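Local coordinates for OxsB protein (Bacillus megaterium, PDB 5UL3) that catalyses the cobalamin-dependent radical SAM oxidative ring contraction of dAMP to an oxetane aldehyde, a step in the biosynthesis of the nucleoside analogue oxetanocin A, at residues Glu195-Ile200 with Glu225-Arg230; Gln454-Leu459 with Lys531-Ile536; Arg77-Arg80 with Leu84-Arg87; Leu305-Ser310 with Asp343-Ala348. All coordinates share one frame; numbering follows the deposited sequence. Where two conformers were deposited one is given.

Interaction 1 (Glu195-Ile200 with Glu225-Arg230); sequences EILDLI and EQFFER
D198 and R230 join their two helices through a two-pronged salt bridge. R230 presents the NE side of its guanidinium: NE gives its hydrogen to D198 OD1 at 2.9 Å, while NH2 reaches D198 OD2 at 2.7 Å. OD1 receives NE with its syn lone pair, whereas NH2 meets OD2 on the syn side but 30° out of the carboxylate plane, in keeping with the 44° twist between the two flat groups. Arginine suits the place through its length: with CG anti to the backbone N (chi1 -176°) and the chain extended as far as NE, it spans helices whose nearest CA atoms, those of D198 and R230, are 9.1 Å apart. Beneath the ion pair the contact turns apolar, L197 CD1 lying 4.3 Å from F227 CD2 at the edge of the phenyl ring. Y231 also hydrogen-bonds D198 OD1 through its hydroxyl and so helps to hold the carboxylate in place, and F194 meets the F227 ring edge-to-face. In the Rossmann-type cobalamin domain, L197 turns inward from helix 190-205 onto strands 180-184 and 212-216, and helix 224-230 lies beside it in the connection leading on to strand 235-237.

Interaction 2 (Gln454-Leu459 with Lys531-Ile536); sequences QNIIAL and KPVYTI
The carbonyl oxygen of P532 is gripped twice by T535, and the short 3-10 turn that results presents V533 and I536 to L459 and I456 of the facing helix. T535 OG1 donates to P532 O at 2.6 Å, almost in line with the C=O bond (170°), and T535 N reaches the same oxygen at 3.0 Å. Threonine fits here because its hydroxyl can fold back over the turn and add a second donor to the backbone one. Across the contact there is only hydrocarbon. V533 works as a fork: its CG1, anti to the backbone N (chi1 171°), touches L459 CD1 at 4.1 Å, and its CG2 meets I456 CD1, also at 4.1 Å. L459 comes in at about a right angle to the valine, and its CD1 methyl touches I536 CD1 as well, at 4.3 Å. Branched residues suit such a seam, since each methyl can address a different neighbour and no polar group is left to satisfy. F492 of helix 484-493 packs on both I456 and V533, while I471 of strand 470-473 touches L459, V533 and I536; I536 is also bonded to I471 through the backbone. The loop thus lies along strand 470-473, the last of the six-stranded sheet, and closes against helix 452-464, an apolar layer characteristic of the outside of the partial TIM barrel in the AdoMet radical domain.

Interaction 3 (Arg77-Arg80 with Leu84-Arg87); sequences RDLR and LLMR
A methionine methyl resting near a backbone carbonyl is the odd feature here: M86 CE lies 3.7 Å from R80 O, although M86 belongs to the exposed side of its helix. The thioether chain leaves with CG anti to the backbone N and then bends at its last torsion (chi3 -63°), which brings the methyl back over the preceding turn. Methionine suits the spot because its flexible, unbranched chain can lie against main chain. The deeper half of the contact is aliphatic: L85 CD1 fits against L79, 3.8 Å from its CG and 3.9 Å from its CD1. Holding the turn that carries L79 is D78. Its OD1 receives the backbone N of R80 at 3.1 Å, closing an Asx turn, with the N-H almost straight (170°) yet arriving from above the carboxylate plane. The same carboxylate is clasped by the R80 side chain, whose NE reaches D78 OD2 at 2.8 Å through the syn lone pair, with NH2 bonding that oxygen at 3.0 Å. OD2 lies in the guanidinium plane for both bonds, and NH2 comes at it nearly along its C-O bond. I100 N is a further donor to D78 OD1, and R80 NH1 binds the carbonyl of E94. Several donors around one aspartate would probably favour its ionised form, so a turn held by an ion pair probably sets the position from which L79 makes its apolar contact with helix 83-88 in the N-terminal domain.

Interaction 4 (Leu305-Ser310 with Asp343-Ala348); sequences LTLETS and DDILRA. With EDO (1,2-ethanediol), chain B.
The first strand of the AdoMet radical barrel packs here against the helix that follows it, L305 and L307 meeting I345. Strand 305-307 and helix 343-348 run nearly antiparallel (172°), with their axes 9.3 Å apart. I345 fills the space between them with both its arms. Its CG2, anti to the backbone N, lies 3.6 Å from L305 CD2 and also close to L305 CB, the two side chains lying alongside with their tips pointing opposite ways. Its other arm ends in CD1, which meets L307 CD1 at 3.5 Å and lies 3.5 Å from T306 O. That carbonyl is buried with no hydrogen-bonding partner, so the methyl covers it without satisfying it. Beta-branched isoleucine suits this place because its two arms diverge far enough to meet two leucines spaced along one face of a strand. I358 of the neighbouring strand 357-360 extends the layer, touching both L305 and I345. The opposite face of the strand is turned to the cofactor: T306 bonds the carbonyl of L136 through OG1, and E308 holds cobalamin through OE2, its other oxygen forming a salt bridge with R311. On the outer side of the helix, R347 NH2 bonds the carbonyl of S22 and also donates to O1 of an ethanediol at 3.0 Å, a molecule probably left by the crystallisation liquor. An apolar strand face under a helix, followed by ligand-binding residues near the strand's C-terminal end, is typical of the beta-alpha units of TIM-type barrels, here the partial barrel of a radical SAM enzyme.

Overall arrangement
Interactions 2 and 4 are buried, wholly apolar across their interfaces and share the radical SAM core; their centres are 30 Å apart. They pack near the two ends of one six-stranded sheet, interaction 4 on strand 305-311 and interaction 2 beside strand 470-473. Interactions 1 and 3 are only partly buried and combine a leucine contact with charge, but differently: in interaction 1 the salt bridge crosses between two helices of the cobalamin domain, whereas in interaction 3 it stays inside one turn of the N-terminal domain. Interactions 2 and 3 are the most widely separated, with centres 53 Å apart. Cobalamin directly touches interaction 4 alone.

Interaction 1 (Glu195-Ile200 with Glu225-Arg230)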
loop_
_atom_site.group_PDB
_atom_site.type_symbol
_atom_site.label_atom_id
_atom_site.label_comp_id
_atom_site.label_asym_id
_atom_site.label_seq_id
_atom_site.Cartn_x
_atom_site.Cartn_y
_atom_site.Cartn_z
ATOM N N GLU A 195 2.354 -9.828 21.907
ATOM C CA GLU A 195 1.641 -9.357 23.097
ATOM C C GLU A 195 0.152 -9.673 23.011
ATOM O O GLU A 195 -0.456 -10.141 23.983
ATOM C CB GLU A 195 1.842 -7.855 23.282
ATOM C CG GLU A 195 3.256 -7.447 23.686
ATOM C CD GLU A 195 3.356 -5.974 24.041
ATOM O OE1 GLU A 195 2.326 -5.400 24.458
ATOM O OE2 GLU A 195 4.460 -5.396 23.908
ATOM N N ILE A 196 -0.456 -9.405 21.853
ATOM C CA ILE A 196 -1.884 -9.659 21.700
ATOM C C ILE A 196 -2.159 -11.154 21.717
ATOM O O ILE A 196 -3.102 -11.609 22.373
ATOM C CB ILE A 196 -2.420 -8.992 20.421
ATOM C CG1 ILE A 196 -2.304 -7.473 20.529
ATOM C CG2 ILE A 196 -3.876 -9.389 20.178
ATOM C CD1 ILE A 196 -2.554 -6.740 19.222
ATOM N N LEU A 197 -1.337 -11.944 21.005
ATOM C CA LEU A 197 -1.503 -13.397 21.015
ATOM C C LEU A 197 -1.336 -13.964 22.423
ATOM O O LEU A 197 -2.093 -14.847 22.838
ATOM C CB LEU A 197 -0.501 -14.045 20.050
ATOM C CG LEU A 197 -0.890 -13.861 18.573
ATOM C CD1 LEU A 197 0.255 -14.260 17.617
ATOM C CD2 LEU A 197 -2.166 -14.657 18.268
ATOM N N ASP A 198 -0.332 -13.484 23.162
ATOM C CA ASP A 198 -0.153 -13.921 24.549
ATOM C C ASP A 198 -1.443 -13.766 25.349
ATOM O O ASP A 198 -1.889 -14.703 26.018
ATOM C CB ASP A 198 0.979 -13.129 25.211
ATOM C CG ASP A 198 2.367 -13.587 24.779
ATOM O OD1 ASP A 198 2.521 -14.593 24.042
ATOM O OD2 ASP A 198 3.329 -12.915 25.190
ATOM N N LEU A 199 -2.078 -12.587 25.255
ATOM C CA LEU A 199 -3.304 -12.311 26.003
ATOM C C LEU A 199 -4.485 -13.133 25.494
ATOM O O LEU A 199 -5.337 -13.557 26.282
ATOM C CB LEU A 199 -3.630 -10.827 25.914
ATOM C CG LEU A 199 -2.782 -9.958 26.826
ATOM C CD1 LEU A 199 -2.811 -8.539 26.319
ATOM C CD2 LEU A 199 -3.358 -10.048 28.231
ATOM N N ILE A 200 -4.569 -13.342 24.177
ATOM C CA ILE A 200 -5.636 -14.178 23.633
ATOM C C ILE A 200 -5.538 -15.589 24.192
ATOM O O ILE A 200 -6.534 -16.165 24.641
ATOM C CB ILE A 200 -5.579 -14.192 22.094
ATOM C CG1 ILE A 200 -6.019 -12.838 21.541
ATOM C CG2 ILE A 200 -6.454 -15.331 21.549
ATOM C CD1 ILE A 200 -5.772 -12.703 20.028
ATOM N N GLU A 225 8.034 -20.160 11.502
ATOM C CA GLU A 225 8.639 -20.953 12.571
ATOM C C GLU A 225 8.706 -20.179 13.885
ATOM O O GLU A 225 8.518 -20.758 14.962
ATOM C CB GLU A 225 10.032 -21.422 12.145
ATOM C CG GLU A 225 11.011 -20.300 11.802
ATOM C CD GLU A 225 10.716 -19.628 10.466
ATOM O OE1 GLU A 225 10.086 -20.263 9.597
ATOM O OE2 GLU A 225 11.110 -18.458 10.289
ATOM N N GLN A 226 8.970 -18.872 13.822
ATOM C CA GLN A 226 9.011 -18.077 15.043
ATOM C C GLN A 226 7.643 -18.005 15.703
ATOM O O GLN A 226 7.550 -17.933 16.936
ATOM C CB GLN A 226 9.533 -16.669 14.751
ATOM C CG GLN A 226 11.052 -16.490 14.908
ATOM C CD GLN A 226 11.812 -16.680 13.602
ATOM O OE1 GLN A 226 11.256 -17.159 12.612
ATOM N NE2 GLN A 226 13.088 -16.297 13.594
ATOM N N PHE A 227 6.572 -18.034 14.906
ATOM C CA PHE A 227 5.230 -18.043 15.472
ATOM C C PHE A 227 4.866 -19.417 16.020
ATOM O O PHE A 227 4.276 -19.515 17.101
ATOM C CB PHE A 227 4.210 -17.597 14.419
ATOM C CG PHE A 227 4.214 -16.112 14.166
ATOM C CD1 PHE A 227 5.125 -15.546 13.292
ATOM C CD2 PHE A 227 3.311 -15.282 14.812
ATOM C CE1 PHE A 227 5.132 -14.177 13.065
ATOM C CE2 PHE A 227 3.306 -13.921 14.579
ATOM C CZ PHE A 227 4.225 -13.369 13.702
ATOM N N PHE A 228 5.212 -20.484 15.295
ATOM C CA PHE A 228 4.871 -21.829 15.751
ATOM C C PHE A 228 5.639 -22.198 17.018
ATOM O O PHE A 228 5.138 -22.961 17.853
ATOM C CB PHE A 228 5.150 -22.853 14.647
ATOM C CG PHE A 228 4.232 -22.739 13.448
ATOM C CD1 PHE A 228 2.891 -22.425 13.601
ATOM C CD2 PHE A 228 4.722 -22.956 12.164
ATOM C CE1 PHE A 228 2.050 -22.329 12.502
ATOM C CE2 PHE A 228 3.891 -22.857 11.060
ATOM C CZ PHE A 228 2.550 -22.545 11.227
ATOM N N GLU A 229 6.843 -21.656 17.181
ATOM C CA GLU A 229 7.648 -21.976 18.353
ATOM C C GLU A 229 6.955 -21.524 19.634
ATOM O O GLU A 229 6.955 -22.238 20.641
ATOM C CB GLU A 229 9.021 -21.330 18.204
ATOM C CG GLU A 229 9.906 -21.374 19.424
ATOM C CD GLU A 229 11.227 -20.678 19.160
ATOM O OE1 GLU A 229 11.402 -20.162 18.033
ATOM O OE2 GLU A 229 12.084 -20.647 20.070
ATOM N N ARG A 230 6.325 -20.355 19.600
ATOM C CA ARG A 230 5.650 -19.818 20.771
ATOM C C ARG A 230 4.176 -20.210 20.835
ATOM O O ARG A 230 3.633 -20.372 21.935
ATOM C CB ARG A 230 5.809 -18.292 20.785
ATOM C CG ARG A 230 5.233 -17.604 22.006
ATOM C CD ARG A 230 5.643 -16.144 22.032
ATOM N NE ARG A 230 5.150 -15.447 23.218
ATOM C CZ ARG A 230 5.817 -15.367 24.366
ATOM N NH1 ARG A 230 7.004 -15.948 24.479
ATOM N NH2 ARG A 230 5.301 -14.712 25.400
#

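Interaction 2 (Gln454-Leu459 with Lys531-Ile536)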
loop_
_atom_site.group_PDB
_atom_site.type_symbol
_atom_site.label_atom_id
_atom_site.label_comp_id
_atom_site.label_asym_id
_atom_site.label_seq_id
_atom_site.Cartn_x
_atom_site.Cartn_y
_atom_site.Cartn_z
ATOM N N GLN A 454 15.158 4.602 -21.473
ATOM C CA GLN A 454 13.735 4.276 -21.447
ATOM C C GLN A 454 13.058 4.891 -20.230
ATOM O O GLN A 454 11.917 5.359 -20.314
ATOM C CB GLN A 454 13.547 2.767 -21.442
ATOM C CG GLN A 454 12.128 2.255 -21.256
ATOM C CD GLN A 454 12.123 0.725 -21.231
ATOM O OE1 GLN A 454 13.179 0.120 -21.086
ATOM N NE2 GLN A 454 10.956 0.109 -21.352
ATOM N N ASN A 455 13.746 4.888 -19.088
ATOM C CA ASN A 455 13.178 5.508 -17.892
ATOM C C ASN A 455 12.984 7.007 -18.093
ATOM O O ASN A 455 11.946 7.560 -17.708
ATOM C CB ASN A 455 14.086 5.237 -16.695
ATOM C CG ASN A 455 13.942 3.826 -16.166
ATOM O OD1 ASN A 455 12.850 3.279 -16.133
ATOM N ND2 ASN A 455 15.040 3.242 -15.729
ATOM N N ILE A 456 13.982 7.683 -18.676
ATOM C CA ILE A 456 13.856 9.112 -18.972
ATOM C C ILE A 456 12.608 9.373 -19.809
ATOM O O ILE A 456 11.802 10.261 -19.505
ATOM C CB ILE A 456 15.118 9.625 -19.687
ATOM C CG1 ILE A 456 16.326 9.634 -18.745
ATOM C CG2 ILE A 456 14.856 11.001 -20.304
ATOM C CD1 ILE A 456 16.211 10.674 -17.602
ATOM N N ILE A 457 12.420 8.589 -20.873
ATOM C CA ILE A 457 11.297 8.840 -21.767
ATOM C C ILE A 457 9.965 8.579 -21.067
ATOM O O ILE A 457 8.994 9.307 -21.285
ATOM C CB ILE A 457 11.446 8.009 -23.053
ATOM C CG1 ILE A 457 12.630 8.538 -23.869
ATOM C CG2 ILE A 457 10.160 8.066 -23.882
ATOM C CD1 ILE A 457 13.145 7.547 -24.903
ATOM N N ALA A 458 9.889 7.541 -20.226
ATOM C CA ALA A 458 8.653 7.304 -19.491
ATOM C C ALA A 458 8.297 8.523 -18.647
ATOM O O ALA A 458 7.136 8.942 -18.608
ATOM C CB ALA A 458 8.772 6.061 -18.602
ATOM N N LEU A 459 9.289 9.112 -17.980
ATOM C CA LEU A 459 9.021 10.274 -17.125
ATOM C C LEU A 459 8.596 11.475 -17.954
ATOM O O LEU A 459 7.728 12.255 -17.543
ATOM C CB LEU A 459 10.255 10.622 -16.293
ATOM C CG LEU A 459 10.775 9.547 -15.340
ATOM C CD1 LEU A 459 12.012 10.065 -14.569
ATOM C CD2 LEU A 459 9.677 9.074 -14.401
ATOM N N LYS A 531 13.838 21.151 -14.142
ATOM C CA LYS A 531 14.247 20.548 -12.877
ATOM C C LYS A 531 14.878 19.178 -13.118
ATOM O O LYS A 531 14.402 18.419 -13.965
ATOM C CB LYS A 531 13.061 20.398 -11.947
ATOM C CG LYS A 531 12.292 21.686 -11.737
ATOM C CD LYS A 531 11.624 21.702 -10.379
ATOM C CE LYS A 531 11.496 23.128 -9.857
ATOM N NZ LYS A 531 12.812 23.838 -9.842
ATOM N N PRO A 532 15.938 18.843 -12.393
ATOM C CA PRO A 532 16.556 17.527 -12.564
ATOM C C PRO A 532 15.696 16.420 -11.972
ATOM O O PRO A 532 14.833 16.637 -11.117
ATOM C CB PRO A 532 17.890 17.647 -11.823
ATOM C CG PRO A 532 17.743 18.823 -10.913
ATOM C CD PRO A 532 16.728 19.734 -11.518
ATOM N N VAL A 533 15.967 15.200 -12.455
ATOM C CA VAL A 533 15.174 14.038 -12.065
ATOM C C VAL A 533 15.194 13.833 -10.555
ATOM O O VAL A 533 14.181 13.440 -9.964
ATOM C CB VAL A 533 15.667 12.778 -12.811
ATOM C CG1 VAL A 533 14.999 11.523 -12.241
ATOM C CG2 VAL A 533 15.387 12.905 -14.304
ATOM N N TYR A 534 16.331 14.096 -9.894
ATOM C CA TYR A 534 16.382 13.810 -8.460
ATOM C C TYR A 534 15.326 14.580 -7.676
ATOM O O TYR A 534 14.996 14.171 -6.559
ATOM C CB TYR A 534 17.776 14.078 -7.870
ATOM C CG TYR A 534 18.283 15.508 -7.905
ATOM C CD1 TYR A 534 17.766 16.484 -7.053
ATOM C CD2 TYR A 534 19.343 15.861 -8.737
ATOM C CE1 TYR A 534 18.260 17.801 -7.074
ATOM C CE2 TYR A 534 19.851 17.178 -8.756
ATOM C CZ TYR A 534 19.295 18.135 -7.933
ATOM O OH TYR A 534 19.792 19.429 -7.969
ATOM N N THR A 535 14.748 15.643 -8.247
ATOM C CA THR A 535 13.710 16.377 -7.527
ATOM C C THR A 535 12.447 15.547 -7.286
ATOM O O THR A 535 11.661 15.903 -6.409
ATOM C CB THR A 535 13.341 17.685 -8.264
ATOM O OG1 THR A 535 12.820 17.406 -9.578
ATOM C CG2 THR A 535 14.555 18.616 -8.385
ATOM N N ILE A 536 12.227 14.447 -8.011
ATOM C CA ILE A 536 11.034 13.631 -7.786
ATOM C C ILE A 536 11.360 12.269 -7.159
ATOM O O ILE A 536 10.485 11.389 -7.103
ATOM C CB ILE A 536 10.211 13.468 -9.076
ATOM C CG1 ILE A 536 11.029 12.745 -10.151
ATOM C CG2 ILE A 536 9.745 14.829 -9.591
ATOM C CD1 ILE A 536 10.175 12.180 -11.274
#

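Interaction 3 (Arg77-Arg80 with Leu84-Arg87)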
loop_
_atom_site.group_PDB
_atom_site.type_symbol
_atom_site.label_atom_id
_atom_site.label_comp_id
_atom_site.label_asym_id
_atom_site.label_seq_id
_atom_site.Cartn_x
_atom_site.Cartn_y
_atom_site.Cartn_z
ATOM N N ARG A 77 -31.293 -6.993 -4.425
ATOM C CA ARG A 77 -30.909 -8.037 -5.355
ATOM C C ARG A 77 -31.940 -9.157 -5.341
ATOM O O ARG A 77 -32.511 -9.472 -4.295
ATOM C CB ARG A 77 -29.516 -8.599 -5.027
ATOM C CG ARG A 77 -28.965 -9.482 -6.142
ATOM C CD ARG A 77 -27.492 -9.817 -5.983
ATOM N NE ARG A 77 -27.271 -10.849 -4.976
ATOM C CZ ARG A 77 -26.102 -11.461 -4.788
ATOM N NH1 ARG A 77 -25.976 -12.391 -3.854
ATOM N NH2 ARG A 77 -25.056 -11.135 -5.531
ATOM N N ASP A 78 -32.171 -9.726 -6.520
ATOM C CA ASP A 78 -32.988 -10.926 -6.680
ATOM C C ASP A 78 -32.590 -11.966 -5.647
ATOM O O ASP A 78 -31.433 -12.391 -5.592
ATOM C CB ASP A 78 -32.806 -11.477 -8.102
ATOM C CG ASP A 78 -33.730 -12.671 -8.416
ATOM O OD1 ASP A 78 -34.536 -13.077 -7.557
ATOM O OD2 ASP A 78 -33.625 -13.205 -9.540
ATOM N N LEU A 79 -33.558 -12.357 -4.820
ATOM C CA LEU A 79 -33.314 -13.356 -3.786
ATOM C C LEU A 79 -32.803 -14.676 -4.364
ATOM O O LEU A 79 -32.118 -15.437 -3.669
ATOM C CB LEU A 79 -34.602 -13.581 -3.003
ATOM C CG LEU A 79 -34.570 -14.242 -1.647
ATOM C CD1 LEU A 79 -33.592 -13.500 -0.772
ATOM C CD2 LEU A 79 -35.984 -14.161 -1.066
ATOM N N ARG A 80 -33.114 -14.972 -5.624
ATOM C CA ARG A 80 -32.648 -16.228 -6.200
ATOM C C ARG A 80 -31.124 -16.306 -6.272
ATOM O O ARG A 80 -30.579 -17.404 -6.402
ATOM C CB ARG A 80 -33.274 -16.425 -7.585
ATOM C CG ARG A 80 -34.815 -16.427 -7.522
ATOM C CD ARG A 80 -35.450 -16.612 -8.902
ATOM N NE ARG A 80 -34.962 -15.612 -9.851
ATOM C CZ ARG A 80 -35.147 -15.670 -11.166
ATOM N NH1 ARG A 80 -35.820 -16.686 -11.703
ATOM N NH2 ARG A 80 -34.658 -14.715 -11.948
ATOM N N LEU A 84 -26.499 -18.094 0.599
ATOM C CA LEU A 84 -26.849 -18.902 1.759
ATOM C C LEU A 84 -28.044 -19.787 1.440
ATOM O O LEU A 84 -28.036 -20.983 1.742
ATOM C CB LEU A 84 -27.151 -18.015 2.971
ATOM C CG LEU A 84 -27.411 -18.761 4.280
ATOM C CD1 LEU A 84 -26.968 -17.891 5.460
ATOM C CD2 LEU A 84 -28.919 -19.116 4.467
ATOM N N LEU A 85 -29.081 -19.207 0.840
ATOM C CA LEU A 85 -30.236 -20.023 0.469
ATOM C C LEU A 85 -29.838 -21.091 -0.537
ATOM O O LEU A 85 -30.340 -22.226 -0.482
ATOM C CB LEU A 85 -31.351 -19.143 -0.097
ATOM C CG LEU A 85 -31.976 -18.139 0.884
ATOM C CD1 LEU A 85 -32.981 -17.227 0.177
ATOM C CD2 LEU A 85 -32.616 -18.827 2.086
ATOM N N MET A 86 -28.924 -20.751 -1.459
ATOM C CA MET A 86 -28.496 -21.712 -2.468
ATOM C C MET A 86 -27.740 -22.884 -1.845
ATOM O O MET A 86 -27.892 -24.028 -2.286
ATOM C CB MET A 86 -27.641 -21.018 -3.530
ATOM C CG MET A 86 -27.362 -21.886 -4.733
ATOM S SD MET A 86 -26.426 -20.971 -5.969
ATOM C CE MET A 86 -27.598 -19.674 -6.370
ATOM N N ARG A 87 -26.920 -22.626 -0.825
ATOM C CA ARG A 87 -26.261 -23.725 -0.124
ATOM C C ARG A 87 -27.275 -24.602 0.602
ATOM O O ARG A 87 -27.116 -25.829 0.657
ATOM C CB ARG A 87 -25.230 -23.184 0.869
ATOM C CG ARG A 87 -24.039 -22.535 0.207
ATOM C CD ARG A 87 -22.934 -22.202 1.228
ATOM N NE ARG A 87 -23.344 -21.237 2.255
ATOM C CZ ARG A 87 -23.176 -19.915 2.159
ATOM N NH1 ARG A 87 -22.632 -19.375 1.068
ATOM N NH2 ARG A 87 -23.558 -19.140 3.157
#

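Interaction 4 (Leu305-Ser310 with Asp343-Ala348)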
loop_
_atom_site.group_PDB
_atom_site.type_symbol
_atom_site.label_atom_id
_atom_site.label_comp_id
_atom_site.label_asym_id
_atom_site.label_seq_id
_atom_site.Cartn_x
_atom_site.Cartn_y
_atom_site.Cartn_z
ATOM N N LEU A 305 -9.055 7.275 1.865
ATOM C CA LEU A 305 -9.729 6.199 1.135
ATOM C C LEU A 305 -8.732 5.408 0.288
ATOM O O LEU A 305 -7.797 5.970 -0.281
ATOM C CB LEU A 305 -10.797 6.777 0.213
ATOM C CG LEU A 305 -11.756 7.733 0.914
ATOM C CD1 LEU A 305 -12.457 8.575 -0.121
ATOM C CD2 LEU A 305 -12.740 6.909 1.714
ATOM N N THR A 306 -8.960 4.096 0.209
ATOM C CA THR A 306 -8.127 3.180 -0.560
ATOM C C THR A 306 -9.032 2.236 -1.337
ATOM O O THR A 306 -10.220 2.098 -1.039
ATOM C CB THR A 306 -7.206 2.364 0.349
ATOM O OG1 THR A 306 -8.010 1.602 1.258
ATOM C CG2 THR A 306 -6.262 3.276 1.144
ATOM N N LEU A 307 -8.452 1.579 -2.344
ATOM C CA LEU A 307 -9.122 0.503 -3.065
ATOM C C LEU A 307 -8.027 -0.270 -3.784
ATOM O O LEU A 307 -7.023 0.315 -4.188
ATOM C CB LEU A 307 -10.128 1.021 -4.091
ATOM C CG LEU A 307 -10.961 -0.070 -4.779
ATOM C CD1 LEU A 307 -11.724 -0.890 -3.731
ATOM C CD2 LEU A 307 -11.934 0.557 -5.780
ATOM N N GLU A 308 -8.220 -1.576 -3.930
ATOM C CA GLU A 308 -7.322 -2.405 -4.732
ATOM C C GLU A 308 -8.119 -2.885 -5.937
ATOM O O GLU A 308 -9.107 -3.611 -5.773
ATOM C CB GLU A 308 -6.777 -3.579 -3.912
ATOM C CG GLU A 308 -5.558 -4.290 -4.588
ATOM C CD GLU A 308 -5.010 -5.485 -3.798
ATOM O OE1 GLU A 308 -5.804 -6.174 -3.121
ATOM O OE2 GLU A 308 -3.777 -5.756 -3.875
ATOM N N THR A 309 -7.731 -2.461 -7.149
ATOM C CA THR A 309 -8.537 -2.816 -8.322
ATOM C C THR A 309 -7.958 -4.006 -9.082
ATOM O O THR A 309 -8.520 -4.406 -10.109
ATOM C CB THR A 309 -8.712 -1.625 -9.294
ATOM O OG1 THR A 309 -7.446 -1.261 -9.880
ATOM C CG2 THR A 309 -9.323 -0.393 -8.567
ATOM N N SER A 310 -6.856 -4.563 -8.596
ATOM C CA SER A 310 -6.218 -5.749 -9.159
ATOM C C SER A 310 -5.252 -6.290 -8.121
ATOM O O SER A 310 -4.809 -5.564 -7.228
ATOM C CB SER A 310 -5.476 -5.433 -10.465
ATOM O OG SER A 310 -4.359 -4.600 -10.228
ATOM N N ASP A 343 -17.561 4.010 -6.606
ATOM C CA ASP A 343 -18.759 4.769 -6.253
ATOM C C ASP A 343 -19.124 4.581 -4.786
ATOM O O ASP A 343 -19.456 5.554 -4.097
ATOM C CB ASP A 343 -19.919 4.363 -7.160
ATOM C CG ASP A 343 -21.200 5.116 -6.837
ATOM O OD1 ASP A 343 -21.291 6.303 -7.198
ATOM O OD2 ASP A 343 -22.109 4.522 -6.214
ATOM N N ASP A 344 -19.064 3.335 -4.290
ATOM C CA ASP A 344 -19.383 3.052 -2.893
ATOM C C ASP A 344 -18.461 3.803 -1.946
ATOM O O ASP A 344 -18.919 4.456 -0.999
ATOM C CB ASP A 344 -19.273 1.551 -2.593
ATOM C CG ASP A 344 -20.338 0.724 -3.270
ATOM O OD1 ASP A 344 -21.347 1.299 -3.724
ATOM O OD2 ASP A 344 -20.160 -0.521 -3.363
ATOM N N ILE A 345 -17.152 3.694 -2.177
ATOM C CA ILE A 345 -16.187 4.296 -1.273
ATOM C C ILE A 345 -16.306 5.813 -1.306
ATOM O O ILE A 345 -16.240 6.480 -0.265
ATOM C CB ILE A 345 -14.774 3.812 -1.638
ATOM C CG1 ILE A 345 -14.654 2.317 -1.349
ATOM C CG2 ILE A 345 -13.719 4.589 -0.874
ATOM C CD1 ILE A 345 -13.517 1.669 -2.067
ATOM N N LEU A 346 -16.514 6.376 -2.495
ATOM C CA LEU A 346 -16.616 7.828 -2.633
ATOM C C LEU A 346 -17.881 8.346 -1.961
ATOM O O LEU A 346 -17.865 9.392 -1.293
ATOM C CB LEU A 346 -16.594 8.209 -4.110
ATOM C CG LEU A 346 -15.236 8.058 -4.808
ATOM C CD1 LEU A 346 -15.441 8.080 -6.310
ATOM C CD2 LEU A 346 -14.269 9.165 -4.342
ATOM N N ARG A 347 -18.982 7.618 -2.113
ATOM C CA ARG A 347 -20.228 8.032 -1.475
ATOM C C ARG A 347 -20.106 7.976 0.040
ATOM O O ARG A 347 -20.539 8.903 0.750
ATOM C CB ARG A 347 -21.378 7.154 -1.979
ATOM C CG ARG A 347 -22.739 7.577 -1.405
ATOM C CD ARG A 347 -23.921 6.918 -2.122
ATOM N NE ARG A 347 -24.008 5.496 -1.819
ATOM C CZ ARG A 347 -24.511 5.001 -0.694
ATOM N NH1 ARG A 347 -24.984 5.820 0.254
ATOM N NH2 ARG A 347 -24.548 3.683 -0.516
ATOM N N ALA A 348 -19.502 6.906 0.556
ATOM C CA ALA A 348 -19.300 6.793 1.992
ATOM C C ALA A 348 -18.315 7.837 2.495
ATOM O O ALA A 348 -18.494 8.381 3.589
ATOM C CB ALA A 348 -18.810 5.392 2.351
HETATM C C1 EDO B . -25.459 0.344 -1.300
HETATM O O1 EDO B . -24.543 1.137 -2.072
HETATM C C2 EDO B . -26.777 0.239 -2.045
HETATM O O2 EDO B . -26.505 -0.387 -3.305
#